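Local coordinates for uncharacterized NTF-2 like protein (Silicibacter pomeroyi DSS-3, PDB 3FKA) that is of unknown function but has an NTF2-like fold and belongs to a putative lumazine-binding family, so it may bind a small ligand, at residues T12-E16 against F71-S75; F34-E40 against R111-Y117. All coordinates share one frame; numbering follows the deposited sequence. Where two conformers were deposited one is given.

Overall arrangement
From the N terminus, helix 4-24 packs against the curved sheet that defines the NTF2-like fold, and its residues 12-16 are met by the start of strand 72-80, which completes contact 1 and closes a loop of 54 residues. Within that loop the chain leaves helix 27-33 and enters 34-40, the first half of contact 2, which is closed only after 70 further residues by 111-117 on the last strand. The two loops therefore cross. Contact 1 ties the long helix to the strand at one edge of this chain's sheet, contact 2 joins two parallel neighbours within it, and the contacts meet where L14 CD2 packs against I112 CG1 at 4.0 Å.

Contact 1 (T12-E16 against F71-S75); sequences TALVE and FWAIS
W72 turns its indole toward helix 4-24 and meets two residues of it with different parts of the ring. Its first torsion sets CG between the backbone N and the carbonyl carbon (chi1 61°), a crowded position that carries the six-membered ring over to V15 and E16. E16 lies over one face: its CA stands 4.3 Å from the centroid of that ring, displaced toward the rim, in a CH-pi contact, and its CB comes within 3.7 Å of W72 CZ2. V15 approaches obliquely, with CG1 3.6 Å from W72 CZ3. Farther along the strand, I74 crosses T12 at about a right angle, its CD1 3.8 Å from T12 CG2, while V15 CG2 rests 4.1 Å from the same I74 CD1. T12 OG1 is hydrogen-bonded to I8 O, which satisfies it although it too lies against I74 CD1. S5 of the second subunit packs on T12 and E16. With an alanine here instead of the indole of W72, V15 CG1 would probably face a gap and E16 CA would lose the ring face it rests on. This helix-on-sheet contact of the NTF2-like fold is thus held by apolar and CH-pi packing with no direct polar bond between the segments; the polar ends are linked through one water, which donates to E16 OE2 at 3.0 Å and accepts only a weak bond from W72 NE1.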
ATOM      1  N   THR B  12       5.713   3.240  13.753  1.00 23.85           N
ATOM      2  CA  THR B  12       6.968   2.502  13.643  1.00 24.36           C
ATOM      3  C   THR B  12       7.364   2.014  15.048  1.00 24.32           C
ATOM      4  O   THR B  12       7.756   0.841  15.208  1.00 23.23           O
ATOM      5  CB  THR B  12       8.073   3.364  12.976  1.00 25.11           C
ATOM      6  OG1 THR B  12       7.648   3.717  11.644  1.00 26.51           O
ATOM      7  CG2 THR B  12       9.369   2.614  12.890  1.00 26.20           C
ATOM      8  N   ALA B  13       7.249   2.906  16.040  1.00 23.89           N
ATOM      9  CA  ALA B  13       7.536   2.557  17.454  1.00 24.29           C
ATOM     10  C   ALA B  13       6.576   1.476  17.932  1.00 25.04           C
ATOM     11  O   ALA B  13       6.991   0.556  18.641  1.00 25.93           O
ATOM     12  CB  ALA B  13       7.425   3.760  18.356  1.00 23.93           C
ATOM     13  N   LEU B  14       5.297   1.612  17.579  1.00 25.38           N
ATOM     14  CA  LEU B  14       4.269   0.635  17.932  1.00 25.38           C
ATOM     15  C   LEU B  14       4.635  -0.741  17.395  1.00 24.73           C
ATOM     16  O   LEU B  14       4.513  -1.727  18.120  1.00 24.85           O
ATOM     17  CB  LEU B  14       2.893   1.072  17.420  1.00 25.64           C
ATOM     18  CG  LEU B  14       1.712   0.118  17.637  1.00 26.65           C
ATOM     19  CD1 LEU B  14       1.477  -0.078  19.106  1.00 27.57           C
ATOM     20  CD2 LEU B  14       0.445   0.664  16.938  1.00 26.88           C
ATOM     21  N   VAL B  15       5.091  -0.820  16.144  1.00 24.80           N
ATOM     22  CA  VAL B  15       5.479  -2.109  15.549  1.00 25.05           C
ATOM     23  C   VAL B  15       6.643  -2.731  16.333  1.00 25.26           C
ATOM     24  O   VAL B  15       6.625  -3.912  16.633  1.00 25.37           O
ATOM     25  CB  VAL B  15       5.863  -1.977  14.075  1.00 25.14           C
ATOM     26  CG1 VAL B  15       6.374  -3.319  13.552  1.00 24.81           C
ATOM     27  CG2 VAL B  15       4.661  -1.523  13.265  1.00 24.73           C
ATOM     28  N   GLU B  16       7.650  -1.925  16.662  1.00 26.90           N
ATOM     29  CA  GLU B  16       8.778  -2.412  17.440  1.00 28.15           C
ATOM     30  C   GLU B  16       8.312  -2.940  18.813  1.00 27.14           C
ATOM     31  O   GLU B  16       8.736  -4.008  19.249  1.00 26.46           O
ATOM     32  CB  GLU B  16       9.835  -1.331  17.618  1.00 29.35           C
ATOM     33  CG  GLU B  16      11.053  -1.843  18.409  1.00 31.19           C
ATOM     34  CD  GLU B  16      12.231  -0.877  18.423  1.00 32.12           C
ATOM     35  OE1 GLU B  16      12.109   0.283  17.979  1.00 35.05           O
ATOM     36  OE2 GLU B  16      13.313  -1.292  18.890  1.00 35.20           O
ATOM     37  N   PHE B  71      13.756 -10.968  14.013  1.00 32.52           N
ATOM     38  CA  PHE B  71      13.751 -10.310  12.730  1.00 31.63           C
ATOM     39  C   PHE B  71      12.380  -9.707  12.499  1.00 30.07           C
ATOM     40  O   PHE B  71      11.380 -10.363  12.760  1.00 28.89           O
ATOM     41  CB  PHE B  71      13.987 -11.263  11.550  1.00 32.55           C
ATOM     42  CG  PHE B  71      13.457 -10.710  10.223  1.00 32.70           C
ATOM     43  CD1 PHE B  71      14.201  -9.809   9.474  1.00 33.14           C
ATOM     44  CD2 PHE B  71      12.173 -11.057   9.763  1.00 33.01           C
ATOM     45  CE1 PHE B  71      13.696  -9.284   8.283  1.00 32.93           C
ATOM     46  CE2 PHE B  71      11.661 -10.521   8.586  1.00 32.87           C
ATOM     47  CZ  PHE B  71      12.427  -9.642   7.847  1.00 32.85           C
ATOM     48  N   TRP B  72      12.332  -8.481  11.993  1.00 29.15           N
ATOM     49  CA  TRP B  72      11.067  -7.852  11.597  1.00 28.97           C
ATOM     50  C   TRP B  72      11.350  -6.704  10.635  1.00 27.68           C
ATOM     51  O   TRP B  72      12.450  -6.133  10.630  1.00 26.70           O
ATOM     52  CB  TRP B  72      10.207  -7.354  12.764  1.00 30.78           C
ATOM     53  CG  TRP B  72      10.878  -6.320  13.578  1.00 31.20           C
ATOM     54  CD1 TRP B  72      11.826  -6.534  14.530  1.00 31.68           C
ATOM     55  CD2 TRP B  72      10.653  -4.922  13.542  1.00 31.60           C
ATOM     56  NE1 TRP B  72      12.213  -5.352  15.087  1.00 31.98           N
ATOM     57  CE2 TRP B  72      11.507  -4.339  14.499  1.00 31.83           C
ATOM     58  CE3 TRP B  72       9.818  -4.096  12.794  1.00 31.54           C
ATOM     59  CZ2 TRP B  72      11.552  -2.966  14.721  1.00 31.76           C
ATOM     60  CZ3 TRP B  72       9.851  -2.732  13.020  1.00 31.70           C
ATOM     61  CH2 TRP B  72      10.718  -2.178  13.975  1.00 31.73           C
ATOM     62  N   ALA B  73      10.348  -6.381   9.826  1.00 26.51           N
ATOM     63  CA  ALA B  73      10.443  -5.297   8.858  1.00 26.71           C
ATOM     64  C   ALA B  73       9.071  -4.728   8.588  1.00 26.68           C
ATOM     65  O   ALA B  73       8.104  -5.460   8.629  1.00 27.52           O
ATOM     66  CB  ALA B  73      11.056  -5.805   7.560  1.00 25.98           C
ATOM     67  N   ILE B  74       8.995  -3.428   8.328  1.00 26.38           N
ATOM     68  CA  ILE B  74       7.750  -2.766   7.976  1.00 26.41           C
ATOM     69  C   ILE B  74       7.753  -2.717   6.458  1.00 25.64           C
ATOM     70  O   ILE B  74       8.577  -2.013   5.868  1.00 25.59           O
ATOM     71  CB  ILE B  74       7.625  -1.364   8.580  1.00 26.81           C
ATOM     72  CG1 ILE B  74       7.491  -1.477  10.092  1.00 27.47           C
ATOM     73  CG2 ILE B  74       6.404  -0.647   8.049  1.00 26.16           C
ATOM     74  CD1 ILE B  74       7.619  -0.138  10.844  1.00 27.95           C
ATOM     75  N   SER B  75       6.876  -3.500   5.840  1.00 25.08           N
ATOM     76  CA  SER B  75       6.751  -3.556   4.395  1.00 24.79           C
ATOM     77  C   SER B  75       5.841  -2.444   3.891  1.00 23.84           C
ATOM     78  O   SER B  75       6.006  -2.003   2.768  1.00 23.22           O
ATOM     79  CB  SER B  75       6.266  -4.928   3.942  1.00 25.77           C
ATOM     80  OG  SER B  75       7.277  -5.881   4.209  1.00 26.38           O
TER
HETATM   81  O   HOH W   1      13.880  -3.953  17.726  1.00 61.60           O

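Contact 2 (F34-E40 against R111-Y117); sequences FFGKASE and RIVSKVY. With EDO (1,2-ethanediol), chain R.
F35 and R111 meet at the start of a parallel strand pairing in the NTF2-like sheet, where the chain leaves F34 and F35, turns a corner through a type I beta turn from F35 to A38, and then rejoins strand 109-119. R111 can be followed outward. Its CB lies 3.6 Å from F35 CE2; CG is anti to the backbone N (chi1 -163°), which starts an extended chain across the phenyl face; CD then sits squarely over the ring centre, 3.8 Å from the centroid, in a CH-pi contact. Beyond it NE passes the F34 carbonyl and has a weak bond to R32 O, while NH2 is bonded to E31 O. NH1, 3.6 Å from F35 CD1, gives a weak bond to a water that also accepts from G36 N. The guanidinium is tilted 40° to the phenyl plane and has F35 CA over one face. W50 of the third subunit also meets the F35 ring. On the face carrying F34, I112 sends CD1 over the F34 ring, and the two side chains run alongside each other. Farther on, K115 N bonds to S39 O at 3.0 Å. E40 and K115 also lie side by side, with Y117 crossing obliquely at E40 CG. In the conformer given here, K115 NZ forms a salt bridge with E40 OE2 and a weak bond to Y18 OH. The other carboxylate oxygen, E40 OE1, is bonded to N51 and to an unidentified molecule, probably from the crystallisation liquor, though such molecules often mark pockets. The backbone reinforces the pairing beside R111 through F35 N to I112 O, a nearly straight bond of 3.1 Å (170°).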
ATOM      1  N   PHE B  34      -2.752  -3.495  22.333  1.00 24.00           N
ATOM      2  CA  PHE B  34      -3.903  -4.116  21.687  1.00 23.70           C
ATOM      3  C   PHE B  34      -5.147  -3.775  22.490  1.00 23.87           C
ATOM      4  O   PHE B  34      -5.142  -3.897  23.733  1.00 23.34           O
ATOM      5  CB  PHE B  34      -3.810  -5.639  21.646  1.00 24.66           C
ATOM      6  CG  PHE B  34      -2.890  -6.191  20.604  1.00 24.05           C
ATOM      7  CD1 PHE B  34      -1.560  -6.475  20.895  1.00 24.44           C
ATOM      8  CD2 PHE B  34      -3.361  -6.467  19.331  1.00 24.96           C
ATOM      9  CE1 PHE B  34      -0.710  -6.987  19.936  1.00 24.84           C
ATOM     10  CE2 PHE B  34      -2.500  -6.989  18.361  1.00 24.81           C
ATOM     11  CZ  PHE B  34      -1.184  -7.258  18.672  1.00 25.10           C
ATOM     12  N   PHE B  35      -6.204  -3.347  21.792  1.00 24.31           N
ATOM     13  CA  PHE B  35      -7.494  -3.116  22.402  1.00 24.11           C
ATOM     14  C   PHE B  35      -8.006  -4.408  23.030  1.00 23.99           C
ATOM     15  O   PHE B  35      -7.705  -5.506  22.542  1.00 23.76           O
ATOM     16  CB  PHE B  35      -8.534  -2.637  21.376  1.00 24.53           C
ATOM     17  CG  PHE B  35      -8.463  -1.170  21.068  1.00 23.74           C
ATOM     18  CD1 PHE B  35      -9.098  -0.271  21.915  1.00 24.64           C
ATOM     19  CD2 PHE B  35      -7.822  -0.675  19.944  1.00 24.27           C
ATOM     20  CE1 PHE B  35      -9.090   1.109  21.659  1.00 24.22           C
ATOM     21  CE2 PHE B  35      -7.817   0.722  19.682  1.00 24.11           C
ATOM     22  CZ  PHE B  35      -8.439   1.596  20.557  1.00 24.21           C
ATOM     23  N   GLY B  36      -8.796  -4.276  24.088  1.00 23.84           N
ATOM     24  CA  GLY B  36      -9.399  -5.424  24.762  1.00 23.86           C
ATOM     25  C   GLY B  36     -10.135  -6.375  23.843  1.00 24.17           C
ATOM     26  O   GLY B  36     -10.006  -7.578  23.987  1.00 24.83           O
ATOM     27  N   LYS B  37     -10.859  -5.813  22.872  1.00 23.82           N
ATOM     28  CA  LYS B  37     -11.637  -6.572  21.901  1.00 24.80           C
ATOM     29  C   LYS B  37     -10.890  -6.857  20.591  1.00 24.52           C
ATOM     30  O   LYS B  37     -11.509  -7.275  19.599  1.00 25.55           O
ATOM     31  CB  LYS B  37     -12.964  -5.850  21.619  1.00 25.69           C
ATOM     32  CG  LYS B  37     -13.900  -5.714  22.791  1.00 26.68           C
ATOM     33  CD  LYS B  37     -15.190  -5.051  22.314  1.00 26.77           C
ATOM     34  CE  LYS B  37     -16.128  -4.784  23.441  1.00 28.16           C
ATOM     35  NZ  LYS B  37     -17.384  -4.070  22.996  1.00 28.58           N
ATOM     36  N   ALA B  38      -9.561  -6.717  20.583  1.00 24.39           N
ATOM     37  CA  ALA B  38      -8.767  -6.987  19.395  1.00 24.44           C
ATOM     38  C   ALA B  38      -8.773  -8.480  19.065  1.00 25.06           C
ATOM     39  O   ALA B  38      -8.960  -9.324  19.953  1.00 25.98           O
ATOM     40  CB  ALA B  38      -7.335  -6.542  19.574  1.00 23.69           C
ATOM     41  N   SER B  39      -8.570  -8.775  17.791  1.00 26.00           N
ATOM     42  CA  SER B  39      -8.513 -10.139  17.289  1.00 26.23           C
ATOM     43  C   SER B  39      -7.199 -10.427  16.572  1.00 25.77           C
ATOM     44  O   SER B  39      -6.575  -9.500  16.061  1.00 25.42           O
ATOM     45  CB  SER B  39      -9.640 -10.341  16.284  1.00 27.86           C
ATOM     46  OG  SER B  39      -9.478  -9.423  15.187  1.00 29.11           O
ATOM     47  N   GLU B  40      -6.757 -11.688  16.616  1.00 24.55           N
ATOM     48  CA  GLU B  40      -5.589 -12.178  15.864  1.00 24.70           C
ATOM     49  C   GLU B  40      -6.174 -13.338  15.078  1.00 24.33           C
ATOM     50  O   GLU B  40      -6.603 -14.331  15.679  1.00 24.48           O
ATOM     51  CB  GLU B  40      -4.439 -12.642  16.714  1.00 26.41           C
ATOM     52  CG  GLU B  40      -3.335 -13.239  15.837  1.00 27.73           C
ATOM     53  CD  GLU B  40      -2.287 -13.951  16.597  1.00 28.79           C
ATOM     54  OE1 GLU B  40      -2.629 -14.901  17.315  1.00 30.29           O
ATOM     55  OE2 GLU B  40      -1.124 -13.604  16.422  1.00 30.15           O
ATOM     56  N   ARG B 111      -3.249   2.353  18.751  1.00 23.78           N
ATOM     57  CA  ARG B 111      -3.490   1.083  19.445  1.00 23.77           C
ATOM     58  C   ARG B 111      -4.073   0.111  18.418  1.00 24.03           C
ATOM     59  O   ARG B 111      -4.898   0.492  17.581  1.00 24.24           O
ATOM     60  CB  ARG B 111      -4.392   1.309  20.651  1.00 24.33           C
ATOM     61  CG  ARG B 111      -4.394   0.189  21.651  1.00 24.49           C
ATOM     62  CD  ARG B 111      -5.259   0.567  22.825  1.00 24.59           C
ATOM     63  NE  ARG B 111      -5.171  -0.447  23.869  1.00 24.57           N
ATOM     64  CZ  ARG B 111      -6.055  -0.627  24.839  1.00 25.21           C
ATOM     65  NH1 ARG B 111      -7.180   0.075  24.905  1.00 24.82           N
ATOM     66  NH2 ARG B 111      -5.838  -1.597  25.726  1.00 25.18           N
ATOM     67  N   ILE B 112      -3.642  -1.134  18.496  1.00 23.33           N
ATOM     68  CA  ILE B 112      -3.998  -2.145  17.499  1.00 23.60           C
ATOM     69  C   ILE B 112      -5.410  -2.706  17.680  1.00 23.41           C
ATOM     70  O   ILE B 112      -5.796  -3.172  18.762  1.00 23.73           O
ATOM     71  CB  ILE B 112      -2.983  -3.288  17.482  1.00 23.85           C
ATOM     72  CG1 ILE B 112      -1.556  -2.768  17.252  1.00 24.33           C
ATOM     73  CG2 ILE B 112      -3.394  -4.288  16.387  1.00 23.73           C
ATOM     74  CD1 ILE B 112      -0.448  -3.833  17.513  1.00 23.86           C
ATOM     75  N   VAL B 113      -6.169  -2.655  16.591  1.00 24.20           N
ATOM     76  CA  VAL B 113      -7.542  -3.117  16.536  1.00 24.08           C
ATOM     77  C   VAL B 113      -7.616  -4.592  16.130  1.00 24.89           C
ATOM     78  O   VAL B 113      -8.402  -5.353  16.704  1.00 24.06           O
ATOM     79  CB  VAL B 113      -8.382  -2.235  15.576  1.00 23.41           C
ATOM     80  CG1 VAL B 113      -9.825  -2.816  15.382  1.00 24.20           C
ATOM     81  CG2 VAL B 113      -8.418  -0.802  16.098  1.00 23.17           C
ATOM     82  N   SER B 114      -6.797  -4.988  15.156  1.00 24.78           N
ATOM     83  CA  SER B 114      -6.803  -6.355  14.689  1.00 25.89           C
ATOM     84  C   SER B 114      -5.535  -6.677  13.951  1.00 25.60           C
ATOM     85  O   SER B 114      -4.855  -5.785  13.449  1.00 24.50           O
ATOM     86  CB  SER B 114      -7.984  -6.582  13.723  1.00 26.84           C
ATOM     87  OG  SER B 114      -8.040  -7.936  13.259  1.00 29.62           O
ATOM     88  N   LYS B 115      -5.252  -7.965  13.904  1.00 25.50           N
ATOM     89  CA  LYS B 115      -4.098  -8.494  13.199  0.50 25.08           C
ATOM     90  C   LYS B 115      -4.520  -9.732  12.423  1.00 25.39           C
ATOM     91  O   LYS B 115      -5.087 -10.641  13.002  1.00 26.37           O
ATOM     92  CB  LYS B 115      -2.989  -8.930  14.148  0.50 25.32           C
ATOM     93  CG  LYS B 115      -1.665  -9.348  13.443  0.50 25.30           C
ATOM     94  CD  LYS B 115      -0.863 -10.372  14.258  0.50 25.08           C
ATOM     95  CE  LYS B 115      -0.645  -9.957  15.707  0.50 24.92           C
ATOM     96  NZ  LYS B 115       0.099 -11.013  16.428  0.50 25.00           N
ATOM     97  N   VAL B 116      -4.279  -9.742  11.104  1.00 24.36           N
ATOM     98  CA  VAL B 116      -4.525 -10.946  10.286  0.50 24.10           C
ATOM     99  C   VAL B 116      -3.126 -11.326   9.849  1.00 24.46           C
ATOM    100  O   VAL B 116      -2.266 -10.447   9.690  1.00 24.32           O
ATOM    101  CB  VAL B 116      -5.490 -10.828   9.079  0.50 23.74           C
ATOM    102  CG1 VAL B 116      -6.909 -10.518   9.564  0.50 23.36           C
ATOM    103  CG2 VAL B 116      -5.001  -9.819   8.060  0.50 23.25           C
ATOM    104  N   TYR B 117      -2.877 -12.629   9.728  1.00 23.76           N
ATOM    105  CA  TYR B 117      -1.571 -13.104   9.346  1.00 23.59           C
ATOM    106  C   TYR B 117      -1.621 -14.330   8.463  1.00 22.91           C
ATOM    107  O   TYR B 117      -2.657 -15.035   8.359  1.00 22.81           O
ATOM    108  CB  TYR B 117      -0.751 -13.469  10.613  1.00 23.86           C
ATOM    109  CG  TYR B 117      -1.333 -14.681  11.325  1.00 24.20           C
ATOM    110  CD1 TYR B 117      -0.992 -15.992  10.941  1.00 23.65           C
ATOM    111  CD2 TYR B 117      -2.284 -14.524  12.325  1.00 24.20           C
ATOM    112  CE1 TYR B 117      -1.569 -17.101  11.534  1.00 24.15           C
ATOM    113  CE2 TYR B 117      -2.852 -15.651  12.946  1.00 24.08           C
ATOM    114  CZ  TYR B 117      -2.493 -16.929  12.542  1.00 24.37           C
ATOM    115  OH  TYR B 117      -3.060 -18.030  13.166  1.00 25.03           O
TER
HETATM  116  C1  EDO R 125     -13.046  -1.082  23.684  1.00 30.67           C
HETATM  117  O1  EDO R 125     -12.021  -0.259  24.281  1.00 31.73           O
HETATM  118  C2  EDO R 125     -12.444  -2.030  22.648  1.00 29.84           C
HETATM  119  O2  EDO R 125     -11.774  -3.133  23.255  1.00 28.30           O
HETATM  120  O   HOH W   2      -9.568  -1.835  25.678  1.00 17.40           O
HETATM  121  O   HOH W   3      -4.871 -16.849  15.112  1.00 19.12           O